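ABC-type amino acid transport system, periplasmic component (Caldanaerobacter subterraneus subsp. tengcongensis MB4, PDB 4YMX) binds arginine as the substrate-binding protein of an amino acid ABC transporter. Local coordinates at residues D235-N238 with E239-E243; A72-K76 with L77-L81. One frame throughout, in Å; residues are numbered along the deposited sequence. Where two conformers were deposited one is given.

In the fold
Both contacts are local and lie on the same side of the chain's centre, their own centres about 12 Å apart: contact 1 within helix 231-247, contact 2 at the end of helix 65-77 and the start of strand 80-85. Contact 1 is a run of regular turns, whereas contact 2 is the place where the helix stops and the chain turns. Each has a buried apolar side and an exposed charged one. The two helices pack against each other, Val236 on Leu77, Val237 on Ile73, and Val240 on Ala72 and Lys76. The difference lies in the backbone: repeated helical bonds in the first, a Schellman ending with a positive-phi glycine in the second.

Contact 1 of 2, residues D235-N238 with E239-E243; sequences DVVN and EVIKE
Consecutive turns of helix 231-247 bring Val237 against Ile241 and Val236 against Val240, each pair four residues apart on the side of the helix turned into the protein. Val237 and Ile241 run side by side and point the same way, CG1 of Val237 lying 3.9 Å from CD1 of Ile241. The delta methyl gets there because CG1 of Ile241 is turned back beside its own backbone N (chi1 -66°) and the chain then extends, which also carries CG1 of Ile241 to within 3.3 Å of Val237 O. The two branched side chains of the other pair are set at a slant, with Val236 CG1 4.2 Å from Val240 CG2, a looser approach. Under both pairs the backbone makes regular i to i+4 bonds: Ile241 N to Val237 O is 2.9 Å and nearly straight at hydrogen (170°), and Val240 N reaches Val236 O at 2.9 Å.

On the outer side, CG of Glu239 lies beside its own backbone N, 3.1 Å from Asp235 O, and the chain then extends alongside the preceding turn. The carboxylate ends near Asp235, with OE2 of Glu239 5.7 Å from OD2 of Asp235; two like charges this close would probably disfavour each other mildly. OD1 of Asn238 accepts a hydrogen bond from the backbone N of Asp121, tying the helix to strand 117-124, where Ser120 and Tyr123 also receive Ile241. With Val236, Val237 and Val240 packed on helix 65-77, the arrangement is that of an amphipathic alpha-helix lying over the mixed sheet of an alpha/beta lobe in a periplasmic binding protein.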
ATOM      1  N   ASP A 235       3.537 -10.421  18.535  1.00  8.71           N
ATOM      2  CA  ASP A 235       3.050 -11.783  18.721  1.00  8.25           C
ATOM      3  C   ASP A 235       1.537 -11.860  18.564  1.00  8.08           C
ATOM      4  O   ASP A 235       1.022 -12.785  17.923  1.00 10.03           O
ATOM      5  CB  ASP A 235       3.484 -12.343  20.079  1.00  7.06           C
ATOM      6  CG  ASP A 235       4.943 -12.764  20.103  1.00 14.18           C
ATOM      7  OD1 ASP A 235       5.576 -12.855  19.029  1.00 14.96           O
ATOM      8  OD2 ASP A 235       5.460 -13.009  21.215  1.00 17.12           O
ATOM      9  N   VAL A 236       0.828 -10.889  19.136  1.00  8.98           N
ATOM     10  CA  VAL A 236      -0.619 -10.813  18.959  1.00  8.01           C
ATOM     11  C   VAL A 236      -0.993 -10.631  17.486  1.00  6.69           C
ATOM     12  O   VAL A 236      -1.907 -11.297  16.993  1.00  8.98           O
ATOM     13  CB  VAL A 236      -1.256  -9.691  19.814  1.00  8.66           C
ATOM     14  CG1 VAL A 236      -2.719  -9.499  19.446  1.00 15.73           C
ATOM     15  CG2 VAL A 236      -1.113 -10.007  21.314  1.00 10.94           C
ATOM     16  N   VAL A 237      -0.289  -9.746  16.786  1.00  6.82           N
ATOM     17  CA  VAL A 237      -0.572  -9.518  15.373  1.00  6.34           C
ATOM     18  C   VAL A 237      -0.388 -10.807  14.576  1.00  8.58           C
ATOM     19  O   VAL A 237      -1.245 -11.171  13.758  1.00  7.67           O
ATOM     20  CB  VAL A 237       0.290  -8.374  14.784  1.00  4.89           C
ATOM     21  CG1 VAL A 237       0.148  -8.309  13.259  1.00  6.01           C
ATOM     22  CG2 VAL A 237      -0.115  -7.051  15.398  1.00  6.80           C
ATOM     23  N   ASN A 238       0.692 -11.502  14.805  1.00  7.46           N
ATOM     24  CA  ASN A 238       0.938 -12.738  14.103  1.00  8.19           C
ATOM     25  C   ASN A 238      -0.083 -13.796  14.427  1.00  9.98           C
ATOM     26  O   ASN A 238      -0.476 -14.494  13.564  1.00  8.74           O
ATOM     27  CB  ASN A 238       2.344 -13.264  14.375  1.00 20.00           C
ATOM     28  CG  ASN A 238       3.381 -12.608  13.527  1.00 20.00           C
ATOM     29  OD1 ASN A 238       3.113 -12.153  12.455  1.00 20.00           O
ATOM     30  ND2 ASN A 238       4.567 -12.612  14.009  1.00 20.00           N
ATOM     31  N   GLU A 239      -0.504 -13.867  15.679  1.00  8.29           N
ATOM     32  CA  GLU A 239      -1.570 -14.790  16.070  1.00  6.36           C
ATOM     33  C   GLU A 239      -2.886 -14.466  15.364  1.00  9.05           C
ATOM     34  O   GLU A 239      -3.597 -15.364  14.915  1.00  8.22           O
ATOM     35  CB  GLU A 239      -1.774 -14.776  17.593  1.00 10.90           C
ATOM     36  CG  GLU A 239      -0.633 -15.388  18.405  1.00 28.32           C
ATOM     37  CD  GLU A 239      -0.829 -15.233  19.906  1.00 45.00           C
ATOM     38  OE1 GLU A 239      -1.993 -15.207  20.361  1.00 47.06           O
ATOM     39  OE2 GLU A 239       0.182 -15.129  20.632  1.00 49.42           O
ATOM     40  N   VAL A 240      -3.219 -13.183  15.273  1.00  8.89           N
ATOM     41  CA  VAL A 240      -4.474 -12.775  14.642  1.00  6.57           C
ATOM     42  C   VAL A 240      -4.462 -13.075  13.147  1.00  8.42           C
ATOM     43  O   VAL A 240      -5.446 -13.584  12.608  1.00  7.84           O
ATOM     44  CB  VAL A 240      -4.770 -11.277  14.897  1.00  7.06           C
ATOM     45  CG1 VAL A 240      -5.900 -10.785  14.001  1.00  8.24           C
ATOM     46  CG2 VAL A 240      -5.095 -11.058  16.372  1.00  7.75           C
ATOM     47  N   ILE A 241      -3.347 -12.780  12.482  1.00  8.02           N
ATOM     48  CA  ILE A 241      -3.222 -13.106  11.062  1.00  6.64           C
ATOM     49  C   ILE A 241      -3.373 -14.612  10.851  1.00  7.52           C
ATOM     50  O   ILE A 241      -4.106 -15.048   9.965  1.00  7.53           O
ATOM     51  CB  ILE A 241      -1.895 -12.618  10.467  1.00  5.13           C
ATOM     52  CG1 ILE A 241      -1.858 -11.090  10.486  1.00  7.70           C
ATOM     53  CG2 ILE A 241      -1.718 -13.148   9.037  1.00  7.90           C
ATOM     54  CD1 ILE A 241      -0.498 -10.515  10.148  1.00 11.01           C
ATOM     55  N   LYS A 242      -2.699 -15.403  11.678  1.00  7.13           N
ATOM     56  CA  LYS A 242      -2.826 -16.857  11.579  1.00  7.51           C
ATOM     57  C   LYS A 242      -4.263 -17.307  11.819  1.00  9.15           C
ATOM     58  O   LYS A 242      -4.793 -18.138  11.072  1.00  8.33           O
ATOM     59  CB  LYS A 242      -1.861 -17.548  12.548  1.00  8.83           C
ATOM     60  CG  LYS A 242      -0.526 -17.903  11.917  1.00 22.00           C
ATOM     61  CD  LYS A 242       0.241 -18.914  12.767  1.00 35.92           C
ATOM     62  CE  LYS A 242       1.543 -19.342  12.095  1.00 46.28           C
ATOM     63  NZ  LYS A 242       1.327 -20.291  10.965  1.00 52.02           N
ATOM     64  N   GLU A 243      -4.915 -16.773  12.845  0.69  8.58           N
ATOM     65  CA  GLU A 243      -6.283 -17.197  13.125  0.69  7.18           C
ATOM     66  C   GLU A 243      -7.270 -16.758  12.041  0.69  6.45           C
ATOM     67  O   GLU A 243      -8.204 -17.492  11.719  0.69  8.13           O
ATOM     68  CB  GLU A 243      -6.732 -16.749  14.519  0.69 11.40           C
ATOM     69  CG  GLU A 243      -8.163 -17.129  14.890  0.69 13.18           C
ATOM     70  CD  GLU A 243      -8.412 -18.635  14.958  0.69 11.62           C
ATOM     71  OE1 GLU A 243      -9.589 -19.006  15.127  0.69 13.45           O
ATOM     72  OE2 GLU A 243      -7.455 -19.443  14.855  0.69 11.38           O
TER

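Contact 2 of 2, residues A72-K76 with L77-L81; sequences AIAKK and LGVKL
Ile73 and Leu77 stand side by side on the last turn of helix 65-77, which closes in a Schellman motif before the chain enters strand 80-85. Their side chains point the same way, and CG2 of Ile73 meets CD1 of Leu77 at 4.0 Å. CG of Leu77 lies beside its own backbone N (chi1 -68°), an orientation that sets it over the carbonyl oxygen of Ile73, the same oxygen that accepts the bond from Leu77 N. Beyond this pair, helix 231-247 receives both residues, Ile73 on Val240 and Leu77 on Val236.

Ala74, on the helix, packs against the chain that follows the turn. Although its CB points away from that segment overall, it still touches it: Ala74 CB is 3.6 Å from Val79 O, 3.9 Å from CB of Leu81 and, more loosely, 4.4 Å from CG2 of Val79. That branch of Val79 stands between its own backbone N and carbonyl carbon, which places CG2 of Val79 beside Ala74 O, 3.7 Å away. Ile39 of the neighbouring strand 38-43 touches Ala74, Leu77, Val79 and Leu81, joining the helix end to the sheet.

The reversal itself rests on Gly78, the C-prime residue, whose positive phi swings the chain out of the helix. Gly78 N makes a weak bond to Lys75 O at 3.2 Å, bent at hydrogen to 139°. The bond that closes the motif runs from Val79 N to Ala74 O, 3.0 Å long and almost straight at 174°, its donor tilted from the plane of the Ala74 carbonyl.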
ATOM      1  N   ALA A  72      -9.650  -6.683  13.558  1.00  6.15           N
ATOM      2  CA  ALA A  72      -9.501  -8.014  14.142  1.00  7.69           C
ATOM      3  C   ALA A  72      -8.451  -7.983  15.252  1.00  9.53           C
ATOM      4  O   ALA A  72      -8.609  -8.624  16.298  1.00  9.94           O
ATOM      5  CB  ALA A  72      -9.131  -9.044  13.072  1.00  8.81           C
ATOM      6  N   ILE A  73      -7.380  -7.222  15.032  1.00  5.11           N
ATOM      7  CA  ILE A  73      -6.333  -7.080  16.035  1.00  8.59           C
ATOM      8  C   ILE A  73      -6.869  -6.346  17.262  1.00  8.55           C
ATOM      9  O   ILE A  73      -6.642  -6.775  18.403  1.00  8.60           O
ATOM     10  CB  ILE A  73      -5.109  -6.336  15.450  1.00  5.67           C
ATOM     11  CG1 ILE A  73      -4.421  -7.197  14.385  1.00  5.18           C
ATOM     12  CG2 ILE A  73      -4.132  -5.910  16.564  1.00  9.19           C
ATOM     13  CD1 ILE A  73      -3.441  -6.414  13.510  1.00  8.56           C
ATOM     14  N   ALA A  74      -7.586  -5.244  17.033  1.00  8.63           N
ATOM     15  CA  ALA A  74      -8.151  -4.465  18.133  1.00  7.86           C
ATOM     16  C   ALA A  74      -9.108  -5.320  18.958  1.00  6.77           C
ATOM     17  O   ALA A  74      -9.129  -5.214  20.186  1.00  8.38           O
ATOM     18  CB  ALA A  74      -8.855  -3.238  17.612  1.00  8.49           C
ATOM     19  N   LYS A  75      -9.889  -6.166  18.289  1.00  8.63           N
ATOM     20  CA  LYS A  75     -10.848  -7.024  18.983  1.00 10.22           C
ATOM     21  C   LYS A  75     -10.179  -8.103  19.830  1.00  9.66           C
ATOM     22  O   LYS A  75     -10.630  -8.385  20.951  1.00 12.06           O
ATOM     23  CB  LYS A  75     -11.866  -7.613  18.011  1.00 13.47           C
ATOM     24  CG  LYS A  75     -12.891  -6.586  17.565  1.00 21.88           C
ATOM     25  CD  LYS A  75     -14.131  -7.232  16.970  1.00 37.23           C
ATOM     26  CE  LYS A  75     -15.023  -6.197  16.300  1.00 42.52           C
ATOM     27  NZ  LYS A  75     -15.073  -6.411  14.827  1.00 43.49           N
ATOM     28  N   LYS A  76      -9.096  -8.683  19.319  1.00  9.18           N
ATOM     29  CA  LYS A  76      -8.296  -9.629  20.097  1.00 10.60           C
ATOM     30  C   LYS A  76      -7.745  -8.975  21.360  1.00  9.14           C
ATOM     31  O   LYS A  76      -7.734  -9.578  22.438  1.00 11.67           O
ATOM     32  CB  LYS A  76      -7.147 -10.175  19.248  1.00 12.28           C
ATOM     33  CG  LYS A  76      -6.306 -11.245  19.930  1.00 14.15           C
ATOM     34  CD  LYS A  76      -7.114 -12.489  20.276  1.00 16.62           C
ATOM     35  CE  LYS A  76      -6.186 -13.620  20.698  1.00 30.38           C
ATOM     36  NZ  LYS A  76      -6.920 -14.880  20.994  1.00 35.66           N
ATOM     37  N   LEU A  77      -7.299  -7.731  21.232  1.00  8.31           N
ATOM     38  CA  LEU A  77      -6.720  -7.015  22.365  1.00  8.66           C
ATOM     39  C   LEU A  77      -7.778  -6.453  23.318  1.00 11.28           C
ATOM     40  O   LEU A  77      -7.456  -6.071  24.446  1.00 13.61           O
ATOM     41  CB  LEU A  77      -5.831  -5.874  21.865  1.00  9.77           C
ATOM     42  CG  LEU A  77      -4.536  -6.244  21.133  1.00 12.62           C
ATOM     43  CD1 LEU A  77      -3.967  -5.012  20.442  1.00 12.16           C
ATOM     44  CD2 LEU A  77      -3.517  -6.827  22.099  1.00 12.09           C
ATOM     45  N   GLY A  78      -9.030  -6.399  22.864  1.00 10.87           N
ATOM     46  CA  GLY A  78     -10.115  -5.818  23.642  1.00  9.11           C
ATOM     47  C   GLY A  78      -9.981  -4.315  23.809  1.00 15.68           C
ATOM     48  O   GLY A  78     -10.275  -3.771  24.879  1.00 17.06           O
ATOM     49  N   VAL A  79      -9.536  -3.638  22.753  1.00 11.29           N
ATOM     50  CA  VAL A  79      -9.330  -2.195  22.807  1.00  8.92           C
ATOM     51  C   VAL A  79      -9.996  -1.488  21.631  1.00  9.01           C
ATOM     52  O   VAL A  79     -10.379  -2.120  20.642  1.00 12.74           O
ATOM     53  CB  VAL A  79      -7.827  -1.825  22.810  1.00 10.73           C
ATOM     54  CG1 VAL A  79      -7.131  -2.383  24.050  1.00 15.31           C
ATOM     55  CG2 VAL A  79      -7.152  -2.336  21.547  1.00 10.27           C
ATOM     56  N   LYS A  80     -10.122  -0.170  21.759  1.00 11.25           N
ATOM     57  CA  LYS A  80     -10.639   0.683  20.698  1.00 12.44           C
ATOM     58  C   LYS A  80      -9.543   0.900  19.664  1.00  9.11           C
ATOM     59  O   LYS A  80      -8.382   1.111  20.023  1.00 12.11           O
ATOM     60  CB  LYS A  80     -11.059   2.034  21.283  1.00 13.19           C
ATOM     61  CG  LYS A  80     -11.553   3.060  20.251  1.00 13.36           C
ATOM     62  CD  LYS A  80     -11.611   4.459  20.852  1.00 14.83           C
ATOM     63  CE  LYS A  80     -12.058   5.493  19.831  1.00 16.61           C
ATOM     64  NZ  LYS A  80     -11.791   6.874  20.328  1.00 16.88           N
ATOM     65  N   LEU A  81      -9.912   0.852  18.385  1.00  8.19           N
ATOM     66  CA  LEU A  81      -8.979   1.159  17.307  1.00  6.95           C
ATOM     67  C   LEU A  81      -9.097   2.631  16.927  1.00  8.16           C
ATOM     68  O   LEU A  81     -10.196   3.130  16.659  1.00 10.25           O
ATOM     69  CB  LEU A  81      -9.276   0.303  16.078  1.00  8.23           C
ATOM     70  CG  LEU A  81      -8.444   0.610  14.829  1.00  8.09           C
ATOM     71  CD1 LEU A  81      -6.985   0.219  15.014  1.00 10.12           C
ATOM     72  CD2 LEU A  81      -9.033  -0.084  13.615  1.00  9.64           C
TER